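Local coordinates for protein putative polyketide cyclase SMa1630 (Sinorhizobium meliloti 1021, PDB 4U13) that is of unverified function but may act as a polyketide cyclase with a SnoaL-like, NTF2-type fold, at residues P7-D15 against Y94-I103; K57-L66 against V77-F85. One frame throughout, in Å; residues are numbered along the deposited sequence.

Contact 1 belongs to the buried core: the N-terminal helix lies against one face of the curved sheet and meets strand 90-99 and the start of strand 102-108 through apolar and aromatic side chains. Contact 2 lies nearer the surface, at the margin of the same sheet, where strands 62-71 and 74-82 pair through their backbones and charged side chains reach a second subunit. The centres of contact 1 and contact 2 are about 17 Å apart, yet the two share a boundary. Strands 74-82 and 90-99 are neighbours, with a probable hydrogen bond from Tyr94 N to Val77 O, and the Phe14 ring of contact 1 packs on Pro65 and Val77 of contact 2.

Contact 1 (P7-D15 against Y94-I103); sequences PDIVNMYFD and YSFTIKDGRI
Four rings, Tyr13 and Phe14 from the helix and Tyr94 and Phe96 from the strand, make an aromatic cluster at one end of this helix-on-sheet contact. Phe96 turns its edge to the face of Tyr13, a T-shaped pair with centroids 5.5 Å apart and planes at 70°. Phe14 meets both strand rings at a slant, with its CE2 3.8 Å from Phe96 CZ and its CZ over one face of Tyr94.

Aliphatic groups extend the cluster toward the hairpin turn. Val10 CG1 sits over the Phe96 face as a CH-pi contact, 4.2 Å from the ring centroid. With CG1 anti to the backbone N (chi1 -165°), Ile9 directs that branch to Ile103 CG1, at 4.1 Å, while its CG2 presses on Ile98 CD1, a tight 3.5 Å.

The polar element is a water that joins the two tyrosine hydroxyls, 2.8 Å from Tyr13 OH and 2.9 Å from Tyr94 OH. In SnoaL-like folds the helix and curved sheet enclose a pocket, and this bridge is consistent with a polar spot within such an interior. Across the interface itself, shape and ring packing rather than direct polar bonds hold the helix to the sheet.

Contact 2 (K57-L66 against V77-F85); sequences KAASYVAEPL and VRAKVSGRF
Val62 and Ser82 pair at one end of an antiparallel beta hairpin, strands 62-71 and 74-82, at the margin of the SnoaL-like sheet. The Val62-Ser82 and Glu64-Lys80 pairs are hydrogen-bonded and alternate with the non-hydrogen-bonded pairs Ala63-Val81 and Pro65-Ala79. Lacking an N-H, Pro65 fits a non-hydrogen-bonded position, and the ladder runs on unbroken, with Leu66 N bonding to Arg78 O at 2.8 Å.

Lys80 can be followed outward. Its CB packs on Leu66 CD1, 4.0 Å away. CG continues anti to the backbone N, and a bend at chi3 (77°) brings CE to 3.6 Å from Glu64 OE1. NZ completes a salt bridge to that same OE1 at 3.2 Å, approaching nearly along the C-O axis. The two side chains run side by side on one face of the sheet, and both have partners across the dimer: NZ bonds to Gln2 OE1 of the second subunit, and Glu64 OE2 to the backbone N of Ser3 there. The ion pair therefore forms part of the subunit interface.

Ala63, Pro65, Ala79 and Val81 occupy the other face, where Ala63 touches Tyr94 of strand 90-99 and Val81 touches Leu92. Beyond the strands, Arg84, at the centre of an inverse gamma turn, closes back on the end of helix 44-59. Its N bonds to Ala59 O at 3.0 Å, in the carbonyl plane and on a lone pair. Arg84 NH1 adds two weak bonds, to Lys57 O and to Ser60 OG, each 3.4 Å long.

Contact 1 (P7-D15 against Y94-I103)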
ATOM      1  N   PRO A   7      -3.971  10.540   9.790  1.00 69.28           N
ATOM      2  CA  PRO A   7      -3.944   9.953  11.145  1.00 68.94           C
ATOM      3  C   PRO A   7      -3.543   8.461  11.090  1.00 67.28           C
ATOM      4  O   PRO A   7      -3.907   7.749  10.152  1.00 61.53           O
ATOM      5  CB  PRO A   7      -5.390  10.075  11.636  1.00 67.71           C
ATOM      6  CG  PRO A   7      -6.061  11.047  10.747  1.00 69.46           C
ATOM      7  CD  PRO A   7      -5.249  11.205   9.485  1.00 70.91           C
ATOM      8  N   ASP A   8      -2.811   7.970  12.080  1.00 67.72           N
ATOM      9  CA  ASP A   8      -2.369   6.575  12.036  1.00 67.48           C
ATOM     10  C   ASP A   8      -3.505   5.598  11.726  1.00 61.93           C
ATOM     11  O   ASP A   8      -3.317   4.634  11.006  1.00 59.58           O
ATOM     12  CB  ASP A   8      -1.751   6.170  13.365  1.00 73.50           C
ATOM     13  CG  ASP A   8      -0.377   6.727  13.542  1.00 81.89           C
ATOM     14  OD1 ASP A   8       0.244   7.052  12.512  1.00 88.69           O
ATOM     15  OD2 ASP A   8       0.083   6.838  14.701  1.00 88.37           O
ATOM     16  N   ILE A   9      -4.664   5.837  12.319  1.00 60.42           N
ATOM     17  CA  ILE A   9      -5.746   4.905  12.218  1.00 60.92           C
ATOM     18  C   ILE A   9      -6.356   4.826  10.796  1.00 59.55           C
ATOM     19  O   ILE A   9      -6.761   3.760  10.355  1.00 58.59           O
ATOM     20  CB  ILE A   9      -6.819   5.179  13.282  1.00 60.82           C
ATOM     21  CG1 ILE A   9      -7.772   3.984  13.401  1.00 61.59           C
ATOM     22  CG2 ILE A   9      -7.591   6.433  12.946  1.00 63.13           C
ATOM     23  CD1 ILE A   9      -7.095   2.732  13.925  1.00 62.78           C
ATOM     24  N   VAL A  10      -6.429   5.955  10.092  1.00 61.20           N
ATOM     25  CA  VAL A  10      -6.906   5.989   8.732  1.00 56.16           C
ATOM     26  C   VAL A  10      -5.905   5.225   7.871  1.00 56.02           C
ATOM     27  O   VAL A  10      -6.249   4.447   6.968  1.00 55.24           O
ATOM     28  CB  VAL A  10      -7.029   7.424   8.251  1.00 59.15           C
ATOM     29  CG1 VAL A  10      -7.260   7.466   6.753  1.00 58.88           C
ATOM     30  CG2 VAL A  10      -8.164   8.114   8.988  1.00 61.32           C
ATOM     31  N   ASN A  11      -4.649   5.438   8.137  1.00 56.60           N
ATOM     32  CA  ASN A  11      -3.624   4.701   7.413  1.00 61.47           C
ATOM     33  C   ASN A  11      -3.686   3.167   7.581  1.00 59.27           C
ATOM     34  O   ASN A  11      -3.382   2.396   6.652  1.00 55.03           O
ATOM     35  CB  ASN A  11      -2.305   5.188   7.901  1.00 69.67           C
ATOM     36  CG  ASN A  11      -1.300   5.212   6.828  1.00 80.45           C
ATOM     37  OD1 ASN A  11      -1.104   6.259   6.207  1.00 87.28           O
ATOM     38  ND2 ASN A  11      -0.651   4.064   6.582  1.00 83.59           N
HETATM   39  N   MSE A  12      -4.078   2.742   8.775  1.00 56.28           N
HETATM   40  CA  MSE A  12      -4.274   1.333   9.066  1.00 60.43           C
HETATM   41  C   MSE A  12      -5.432   0.760   8.268  1.00 55.95           C
HETATM   42  O   MSE A  12      -5.333  -0.349   7.764  1.00 55.34           O
HETATM   43  CB  MSE A  12      -4.506   1.221  10.568  1.00 68.49           C
HETATM   44  CG  MSE A  12      -4.508  -0.230  11.080  1.00 88.41           C
HETATM   45 SE   MSE A  12      -4.915  -0.321  13.058  1.00120.06          SE
HETATM   46  CE  MSE A  12      -3.435   0.884  13.668  1.00 98.88           C
ATOM     47  N   TYR A  13      -6.531   1.509   8.157  1.00 47.41           N
ATOM     48  CA  TYR A  13      -7.625   1.143   7.294  1.00 46.28           C
ATOM     49  C   TYR A  13      -7.159   0.810   5.876  1.00 46.00           C
ATOM     50  O   TYR A  13      -7.392  -0.294   5.388  1.00 47.27           O
ATOM     51  CB  TYR A  13      -8.715   2.224   7.274  1.00 47.26           C
ATOM     52  CG  TYR A  13      -9.812   1.832   6.343  1.00 45.91           C
ATOM     53  CD1 TYR A  13     -10.841   1.016   6.763  1.00 47.05           C
ATOM     54  CD2 TYR A  13      -9.731   2.152   5.011  1.00 50.03           C
ATOM     55  CE1 TYR A  13     -11.803   0.579   5.882  1.00 47.12           C
ATOM     56  CE2 TYR A  13     -10.673   1.714   4.098  1.00 47.15           C
ATOM     57  CZ  TYR A  13     -11.705   0.929   4.545  1.00 48.77           C
ATOM     58  OH  TYR A  13     -12.667   0.493   3.634  1.00 55.01           O
ATOM     59  N   PHE A  14      -6.442   1.716   5.230  1.00 47.99           N
ATOM     60  CA  PHE A  14      -6.062   1.517   3.831  1.00 45.63           C
ATOM     61  C   PHE A  14      -5.012   0.457   3.643  1.00 47.15           C
ATOM     62  O   PHE A  14      -5.011  -0.219   2.619  1.00 46.18           O
ATOM     63  CB  PHE A  14      -5.568   2.820   3.214  1.00 46.06           C
ATOM     64  CG  PHE A  14      -6.691   3.767   2.904  1.00 45.46           C
ATOM     65  CD1 PHE A  14      -7.553   3.484   1.889  1.00 45.10           C
ATOM     66  CD2 PHE A  14      -6.918   4.882   3.673  1.00 46.13           C
ATOM     67  CE1 PHE A  14      -8.598   4.338   1.598  1.00 45.44           C
ATOM     68  CE2 PHE A  14      -7.930   5.740   3.388  1.00 45.54           C
ATOM     69  CZ  PHE A  14      -8.810   5.440   2.360  1.00 45.36           C
ATOM     70  N   ASP A  15      -4.140   0.267   4.626  1.00 49.66           N
ATOM     71  CA  ASP A  15      -3.080  -0.798   4.551  1.00 52.36           C
ATOM     72  C   ASP A  15      -3.711  -2.183   4.612  1.00 51.01           C
ATOM     73  O   ASP A  15      -3.327  -3.146   3.873  1.00 49.36           O
ATOM     74  CB  ASP A  15      -2.093  -0.701   5.714  1.00 60.15           C
ATOM     75  CG  ASP A  15      -1.073   0.468   5.563  1.00 65.13           C
ATOM     76  OD1 ASP A  15      -0.672   0.794   4.426  1.00 68.55           O
ATOM     77  OD2 ASP A  15      -0.637   1.050   6.592  1.00 77.73           O
ATOM     78  N   TYR A  94     -13.689   9.420   1.112  1.00 57.16           N
ATOM     79  CA  TYR A  94     -13.867   8.657   2.346  1.00 56.31           C
ATOM     80  C   TYR A  94     -13.839   9.605   3.565  1.00 55.94           C
ATOM     81  O   TYR A  94     -12.787  10.167   3.879  1.00 52.64           O
ATOM     82  CB  TYR A  94     -12.724   7.636   2.477  1.00 54.92           C
ATOM     83  CG  TYR A  94     -12.810   6.367   1.617  1.00 54.76           C
ATOM     84  CD1 TYR A  94     -12.936   6.429   0.209  1.00 54.38           C
ATOM     85  CD2 TYR A  94     -12.735   5.106   2.212  1.00 53.46           C
ATOM     86  CE1 TYR A  94     -13.002   5.274  -0.574  1.00 54.01           C
ATOM     87  CE2 TYR A  94     -12.789   3.940   1.450  1.00 54.14           C
ATOM     88  CZ  TYR A  94     -12.917   4.022   0.054  1.00 55.59           C
ATOM     89  OH  TYR A  94     -12.952   2.860  -0.686  1.00 49.64           O
ATOM     90  N   SER A  95     -14.973   9.770   4.240  1.00 57.35           N
ATOM     91  CA  SER A  95     -15.031  10.609   5.445  1.00 61.24           C
ATOM     92  C   SER A  95     -15.022   9.787   6.682  1.00 58.72           C
ATOM     93  O   SER A  95     -15.968   9.112   6.982  1.00 59.66           O
ATOM     94  CB  SER A  95     -16.296  11.483   5.471  1.00 65.03           C
ATOM     95  OG  SER A  95     -16.305  12.327   4.339  1.00 70.24           O
ATOM     96  N   PHE A  96     -13.955   9.887   7.427  1.00 61.09           N
ATOM     97  CA  PHE A  96     -13.771   9.063   8.607  1.00 63.11           C
ATOM     98  C   PHE A  96     -14.017   9.898   9.855  1.00 69.05           C
ATOM     99  O   PHE A  96     -13.510  11.013   9.958  1.00 77.65           O
ATOM    100  CB  PHE A  96     -12.320   8.618   8.707  1.00 61.55           C
ATOM    101  CG  PHE A  96     -11.864   7.626   7.656  1.00 59.52           C
ATOM    102  CD1 PHE A  96     -11.399   8.076   6.397  1.00 59.05           C
ATOM    103  CD2 PHE A  96     -11.765   6.258   7.951  1.00 54.36           C
ATOM    104  CE1 PHE A  96     -10.921   7.169   5.447  1.00 54.03           C
ATOM    105  CE2 PHE A  96     -11.259   5.359   7.027  1.00 51.24           C
ATOM    106  CZ  PHE A  96     -10.852   5.812   5.769  1.00 52.34           C
ATOM    107  N   THR A  97     -14.741   9.345  10.817  1.00 71.59           N
ATOM    108  CA  THR A  97     -14.857   9.932  12.139  1.00 70.30           C
ATOM    109  C   THR A  97     -14.170   9.026  13.120  1.00 70.56           C
ATOM    110  O   THR A  97     -14.452   7.832  13.196  1.00 74.39           O
ATOM    111  CB  THR A  97     -16.317  10.122  12.556  1.00 70.73           C
ATOM    112  OG1 THR A  97     -16.999  10.818  11.499  1.00 71.52           O
ATOM    113  CG2 THR A  97     -16.418  10.926  13.823  1.00 70.21           C
ATOM    114  N   ILE A  98     -13.315   9.656  13.900  1.00 71.23           N
ATOM    115  CA  ILE A  98     -12.383   9.029  14.804  1.00 76.56           C
ATOM    116  C   ILE A  98     -12.809   9.360  16.236  1.00 80.93           C
ATOM    117  O   ILE A  98     -12.821  10.519  16.595  1.00 87.36           O
ATOM    118  CB  ILE A  98     -10.976   9.654  14.633  1.00 76.95           C
ATOM    119  CG1 ILE A  98     -10.554   9.701  13.161  1.00 75.92           C
ATOM    120  CG2 ILE A  98      -9.945   8.900  15.445  1.00 78.69           C
ATOM    121  CD1 ILE A  98     -10.486   8.336  12.515  1.00 73.75           C
ATOM    122  N   LYS A  99     -13.175   8.361  17.030  1.00 80.79           N
ATOM    123  CA  LYS A  99     -13.433   8.553  18.450  1.00 83.75           C
ATOM    124  C   LYS A  99     -12.522   7.584  19.151  1.00 86.81           C
ATOM    125  O   LYS A  99     -12.676   6.372  18.993  1.00 88.88           O
ATOM    126  CB  LYS A  99     -14.901   8.274  18.803  1.00 80.49           C
ATOM    127  N   ASP A 100     -11.520   8.113  19.845  1.00 93.56           N
ATOM    128  CA  ASP A 100     -10.657   7.320  20.739  1.00101.92           C
ATOM    129  C   ASP A 100      -9.741   6.316  20.021  1.00 99.70           C
ATOM    130  O   ASP A 100      -9.684   5.112  20.362  1.00 90.34           O
ATOM    131  CB  ASP A 100     -11.510   6.607  21.792  1.00105.40           C
ATOM    132  CG  ASP A 100     -12.146   7.576  22.755  1.00110.83           C
ATOM    133  OD1 ASP A 100     -11.476   7.991  23.733  1.00114.56           O
ATOM    134  OD2 ASP A 100     -13.314   7.926  22.516  1.00115.50           O
ATOM    135  N   GLY A 101      -9.018   6.820  19.025  1.00 97.41           N
ATOM    136  CA  GLY A 101      -8.059   5.990  18.302  1.00 95.55           C
ATOM    137  C   GLY A 101      -8.678   4.851  17.507  1.00 89.73           C
ATOM    138  O   GLY A 101      -7.961   3.946  17.113  1.00 89.41           O
ATOM    139  N   ARG A 102     -10.005   4.875  17.331  1.00 84.01           N
ATOM    140  CA  ARG A 102     -10.726   3.957  16.460  1.00 79.77           C
ATOM    141  C   ARG A 102     -11.599   4.730  15.508  1.00 72.39           C
ATOM    142  O   ARG A 102     -11.795   5.917  15.636  1.00 71.66           O
ATOM    143  CB  ARG A 102     -11.648   3.027  17.252  1.00 83.30           C
ATOM    144  CG  ARG A 102     -10.956   2.091  18.227  1.00 86.83           C
ATOM    145  CD  ARG A 102     -10.765   0.680  17.689  1.00 86.30           C
ATOM    146  NE  ARG A 102      -9.538   0.088  18.221  1.00 90.34           N
ATOM    147  CZ  ARG A 102      -9.378  -1.185  18.587  1.00 88.79           C
ATOM    148  NH1 ARG A 102     -10.370  -2.067  18.492  1.00 87.79           N
ATOM    149  NH2 ARG A 102      -8.197  -1.575  19.049  1.00 88.23           N
ATOM    150  N   ILE A 103     -12.166   4.035  14.549  1.00 70.98           N
ATOM    151  CA  ILE A 103     -13.087   4.684  13.646  1.00 67.43           C
ATOM    152  C   ILE A 103     -14.508   4.477  14.158  1.00 69.30           C
ATOM    153  O   ILE A 103     -14.929   3.320  14.373  1.00 64.70           O
ATOM    154  CB  ILE A 103     -12.874   4.140  12.219  1.00 64.73           C
ATOM    155  CG1 ILE A 103     -11.470   4.508  11.748  1.00 66.30           C
ATOM    156  CG2 ILE A 103     -13.910   4.658  11.234  1.00 61.06           C
ATOM    157  CD1 ILE A 103     -11.051   3.678  10.568  1.00 66.08           C
TER
HETATM  158  O   HOH W   1     -12.088   0.586   0.877  1.00 58.52           O

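Contact 2 (K57-L66 against V77-F85)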
ATOM      1  N   LYS A  57     -14.976  -9.491  -3.179  1.00 57.49           N
ATOM      2  CA  LYS A  57     -15.404 -10.535  -4.152  1.00 63.74           C
ATOM      3  C   LYS A  57     -16.030  -9.921  -5.391  1.00 63.28           C
ATOM      4  O   LYS A  57     -15.777 -10.384  -6.492  1.00 61.13           O
ATOM      5  CB  LYS A  57     -16.460 -11.519  -3.596  1.00 68.35           C
ATOM      6  CG  LYS A  57     -16.311 -11.912  -2.131  1.00 79.16           C
ATOM      7  CD  LYS A  57     -15.275 -12.994  -1.881  1.00 87.32           C
ATOM      8  CE  LYS A  57     -15.746 -13.917  -0.748  1.00 94.00           C
ATOM      9  NZ  LYS A  57     -14.657 -14.735  -0.135  1.00 94.33           N
ATOM     10  N   ALA A  58     -16.912  -8.934  -5.182  1.00 62.81           N
ATOM     11  CA  ALA A  58     -17.619  -8.258  -6.259  1.00 63.67           C
ATOM     12  C   ALA A  58     -16.638  -7.607  -7.222  1.00 66.98           C
ATOM     13  O   ALA A  58     -16.788  -7.797  -8.428  1.00 69.31           O
ATOM     14  CB  ALA A  58     -18.564  -7.198  -5.721  1.00 60.52           C
ATOM     15  N   ALA A  59     -15.636  -6.873  -6.724  1.00 60.39           N
ATOM     16  CA  ALA A  59     -14.830  -6.098  -7.667  1.00 61.67           C
ATOM     17  C   ALA A  59     -13.301  -6.257  -7.642  1.00 67.40           C
ATOM     18  O   ALA A  59     -12.627  -5.717  -8.552  1.00 66.33           O
ATOM     19  CB  ALA A  59     -15.208  -4.643  -7.574  1.00 60.16           C
ATOM     20  N   SER A  60     -12.742  -6.971  -6.645  1.00 67.51           N
ATOM     21  CA  SER A  60     -11.270  -7.058  -6.469  1.00 62.55           C
ATOM     22  C   SER A  60     -10.612  -5.670  -6.601  1.00 62.52           C
ATOM     23  O   SER A  60      -9.660  -5.474  -7.359  1.00 61.95           O
ATOM     24  CB  SER A  60     -10.692  -7.990  -7.533  1.00 63.94           C
ATOM     25  OG  SER A  60     -11.291  -9.279  -7.476  1.00 71.05           O
ATOM     26  N   TYR A  61     -11.152  -4.698  -5.894  1.00 59.44           N
ATOM     27  CA  TYR A  61     -10.752  -3.300  -6.094  1.00 59.24           C
ATOM     28  C   TYR A  61      -9.454  -2.953  -5.384  1.00 60.72           C
ATOM     29  O   TYR A  61      -9.098  -3.574  -4.415  1.00 61.39           O
ATOM     30  CB  TYR A  61     -11.826  -2.344  -5.556  1.00 57.94           C
ATOM     31  CG  TYR A  61     -12.037  -2.480  -4.043  1.00 57.25           C
ATOM     32  CD1 TYR A  61     -12.945  -3.397  -3.528  1.00 55.55           C
ATOM     33  CD2 TYR A  61     -11.308  -1.709  -3.151  1.00 58.69           C
ATOM     34  CE1 TYR A  61     -13.117  -3.541  -2.177  1.00 58.78           C
ATOM     35  CE2 TYR A  61     -11.502  -1.817  -1.774  1.00 60.06           C
ATOM     36  CZ  TYR A  61     -12.397  -2.758  -1.271  1.00 60.86           C
ATOM     37  OH  TYR A  61     -12.619  -2.901   0.115  1.00 59.44           O
ATOM     38  N   VAL A  62      -8.835  -1.882  -5.850  1.00 57.79           N
ATOM     39  CA  VAL A  62      -7.779  -1.186  -5.176  1.00 57.20           C
ATOM     40  C   VAL A  62      -8.287   0.274  -4.855  1.00 57.49           C
ATOM     41  O   VAL A  62      -8.704   0.982  -5.752  1.00 59.68           O
ATOM     42  CB  VAL A  62      -6.538  -1.212  -6.125  1.00 61.51           C
ATOM     43  CG1 VAL A  62      -5.491  -0.137  -5.810  1.00 62.80           C
ATOM     44  CG2 VAL A  62      -5.876  -2.595  -6.138  1.00 63.24           C
ATOM     45  N   ALA A  63      -8.256   0.699  -3.581  1.00 58.19           N
ATOM     46  CA  ALA A  63      -8.449   2.086  -3.154  1.00 54.77           C
ATOM     47  C   ALA A  63      -7.120   2.734  -2.841  1.00 58.27           C
ATOM     48  O   ALA A  63      -6.420   2.310  -1.958  1.00 59.38           O
ATOM     49  CB  ALA A  63      -9.326   2.162  -1.927  1.00 55.55           C
ATOM     50  N   GLU A  64      -6.769   3.798  -3.553  1.00 57.39           N
ATOM     51  CA  GLU A  64      -5.471   4.417  -3.404  1.00 57.35           C
ATOM     52  C   GLU A  64      -5.668   5.866  -2.912  1.00 55.56           C
ATOM     53  O   GLU A  64      -6.135   6.685  -3.677  1.00 56.63           O
ATOM     54  CB  GLU A  64      -4.755   4.357  -4.756  1.00 60.00           C
ATOM     55  CG  GLU A  64      -3.580   5.314  -4.899  1.00 65.10           C
ATOM     56  CD  GLU A  64      -2.982   5.334  -6.302  1.00 75.82           C
ATOM     57  OE1 GLU A  64      -3.689   5.031  -7.318  1.00 86.37           O
ATOM     58  OE2 GLU A  64      -1.794   5.718  -6.385  1.00 80.87           O
ATOM     59  N   PRO A  65      -5.338   6.176  -1.637  1.00 52.51           N
ATOM     60  CA  PRO A  65      -5.489   7.560  -1.202  1.00 51.98           C
ATOM     61  C   PRO A  65      -4.655   8.539  -2.053  1.00 54.76           C
ATOM     62  O   PRO A  65      -3.508   8.238  -2.386  1.00 53.31           O
ATOM     63  CB  PRO A  65      -4.981   7.546   0.224  1.00 51.97           C
ATOM     64  CG  PRO A  65      -4.976   6.107   0.627  1.00 51.26           C
ATOM     65  CD  PRO A  65      -4.740   5.327  -0.595  1.00 49.81           C
ATOM     66  N   LEU A  66      -5.269   9.661  -2.449  1.00 54.11           N
ATOM     67  CA  LEU A  66      -4.623  10.668  -3.282  1.00 57.99           C
ATOM     68  C   LEU A  66      -4.366  11.991  -2.558  1.00 56.25           C
ATOM     69  O   LEU A  66      -3.451  12.689  -2.909  1.00 53.53           O
ATOM     70  CB  LEU A  66      -5.506  11.005  -4.482  1.00 60.67           C
ATOM     71  CG  LEU A  66      -5.798   9.873  -5.462  1.00 66.30           C
ATOM     72  CD1 LEU A  66      -6.657  10.405  -6.610  1.00 62.45           C
ATOM     73  CD2 LEU A  66      -4.495   9.243  -5.957  1.00 67.69           C
ATOM     74  N   VAL A  77     -10.668  11.875   2.885  1.00 60.01           N
ATOM     75  CA  VAL A  77      -9.670  11.336   2.002  1.00 54.83           C
ATOM     76  C   VAL A  77     -10.286  11.089   0.635  1.00 51.71           C
ATOM     77  O   VAL A  77     -11.334  10.454   0.505  1.00 56.65           O
ATOM     78  CB  VAL A  77      -9.050  10.030   2.605  1.00 54.19           C
ATOM     79  CG1 VAL A  77      -7.952   9.442   1.733  1.00 53.56           C
ATOM     80  CG2 VAL A  77      -8.412  10.314   3.931  1.00 56.56           C
ATOM     81  N   ARG A  78      -9.653  11.641  -0.387  1.00 49.55           N
ATOM     82  CA  ARG A  78     -10.018  11.340  -1.747  1.00 49.13           C
ATOM     83  C   ARG A  78      -9.231  10.099  -2.148  1.00 47.87           C
ATOM     84  O   ARG A  78      -7.965  10.069  -2.016  1.00 44.10           O
ATOM     85  CB  ARG A  78      -9.704  12.485  -2.697  1.00 51.31           C
ATOM     86  CG  ARG A  78     -10.661  13.652  -2.545  1.00 57.72           C
ATOM     87  CD  ARG A  78     -10.222  14.816  -3.438  1.00 59.65           C
ATOM     88  NE  ARG A  78     -10.205  14.441  -4.877  1.00 61.68           N
ATOM     89  CZ  ARG A  78     -11.240  14.590  -5.721  1.00 58.54           C
ATOM     90  NH1 ARG A  78     -12.391  15.078  -5.267  1.00 57.66           N
ATOM     91  NH2 ARG A  78     -11.125  14.231  -7.006  1.00 54.08           N
ATOM     92  N   ALA A  79      -9.943   9.082  -2.654  1.00 43.52           N
ATOM     93  CA  ALA A  79      -9.248   7.888  -3.058  1.00 44.71           C
ATOM     94  C   ALA A  79      -9.645   7.405  -4.442  1.00 45.34           C
ATOM     95  O   ALA A  79     -10.817   7.444  -4.830  1.00 44.71           O
ATOM     96  CB  ALA A  79      -9.420   6.806  -1.997  1.00 45.58           C
ATOM     97  N   LYS A  80      -8.654   6.997  -5.222  1.00 47.82           N
ATOM     98  CA  LYS A  80      -8.937   6.490  -6.547  1.00 50.29           C
ATOM     99  C   LYS A  80      -9.273   5.035  -6.344  1.00 48.77           C
ATOM    100  O   LYS A  80      -8.533   4.282  -5.740  1.00 49.52           O
ATOM    101  CB  LYS A  80      -7.779   6.658  -7.503  1.00 53.69           C
ATOM    102  CG  LYS A  80      -8.213   6.375  -8.940  1.00 60.23           C
ATOM    103  CD  LYS A  80      -7.044   6.420  -9.930  1.00 67.77           C
ATOM    104  CE  LYS A  80      -6.211   5.153  -9.857  1.00 77.23           C
ATOM    105  NZ  LYS A  80      -4.804   5.407 -10.276  1.00 87.15           N
ATOM    106  N   VAL A  81     -10.446   4.664  -6.794  1.00 47.85           N
ATOM    107  CA  VAL A  81     -10.905   3.279  -6.699  1.00 47.67           C
ATOM    108  C   VAL A  81     -10.907   2.657  -8.085  1.00 48.47           C
ATOM    109  O   VAL A  81     -11.463   3.197  -9.019  1.00 47.16           O
ATOM    110  CB  VAL A  81     -12.302   3.212  -6.082  1.00 44.47           C
ATOM    111  CG1 VAL A  81     -12.729   1.796  -5.964  1.00 44.02           C
ATOM    112  CG2 VAL A  81     -12.238   3.902  -4.731  1.00 45.36           C
ATOM    113  N   SER A  82     -10.333   1.482  -8.191  1.00 50.41           N
ATOM    114  CA  SER A  82     -10.047   0.903  -9.462  1.00 54.22           C
ATOM    115  C   SER A  82     -10.455  -0.554  -9.348  1.00 55.00           C
ATOM    116  O   SER A  82     -10.159  -1.189  -8.338  1.00 55.66           O
ATOM    117  CB  SER A  82      -8.526   1.030  -9.643  1.00 57.89           C
ATOM    118  OG  SER A  82      -8.150   0.773 -10.967  1.00 62.06           O
ATOM    119  N   GLY A  83     -11.088  -1.114 -10.378  1.00 56.68           N
ATOM    120  CA  GLY A  83     -11.393  -2.573 -10.368  1.00 55.90           C
ATOM    121  C   GLY A  83     -12.376  -3.054 -11.422  1.00 56.59           C
ATOM    122  O   GLY A  83     -12.646  -2.351 -12.399  1.00 57.24           O
ATOM    123  N   ARG A  84     -12.892  -4.253 -11.201  1.00 56.70           N
ATOM    124  CA  ARG A  84     -13.856  -4.899 -12.079  1.00 59.45           C
ATOM    125  C   ARG A  84     -15.285  -4.446 -11.660  1.00 55.99           C
ATOM    126  O   ARG A  84     -15.982  -5.114 -10.904  1.00 57.56           O
ATOM    127  CB  ARG A  84     -13.690  -6.446 -12.054  1.00 61.55           C
ATOM    128  CG  ARG A  84     -14.613  -7.223 -13.022  1.00 67.48           C
ATOM    129  CD  ARG A  84     -14.677  -8.777 -12.848  1.00 72.96           C
ATOM    130  NE  ARG A  84     -14.817  -9.203 -11.429  1.00 79.94           N
ATOM    131  CZ  ARG A  84     -13.803  -9.432 -10.570  1.00 81.82           C
ATOM    132  NH1 ARG A  84     -14.058  -9.784  -9.306  1.00 80.57           N
ATOM    133  NH2 ARG A  84     -12.527  -9.310 -10.957  1.00 83.65           N
ATOM    134  N   PHE A  85     -15.692  -3.295 -12.180  1.00 53.33           N
ATOM    135  CA  PHE A  85     -16.998  -2.714 -11.904  1.00 51.67           C
ATOM    136  C   PHE A  85     -17.240  -1.632 -12.947  1.00 52.79           C
ATOM    137  O   PHE A  85     -16.280  -1.073 -13.504  1.00 53.96           O
ATOM    138  CB  PHE A  85     -17.090  -2.157 -10.462  1.00 52.69           C
ATOM    139  CG  PHE A  85     -16.152  -0.961 -10.158  1.00 54.32           C
ATOM    140  CD1 PHE A  85     -16.516   0.367 -10.475  1.00 55.31           C
ATOM    141  CD2 PHE A  85     -14.940  -1.173  -9.498  1.00 53.43           C
ATOM    142  CE1 PHE A  85     -15.658   1.418 -10.178  1.00 56.22           C
ATOM    143  CE2 PHE A  85     -14.099  -0.126  -9.204  1.00 52.26           C
ATOM    144  CZ  PHE A  85     -14.441   1.151  -9.536  1.00 53.83           C
TER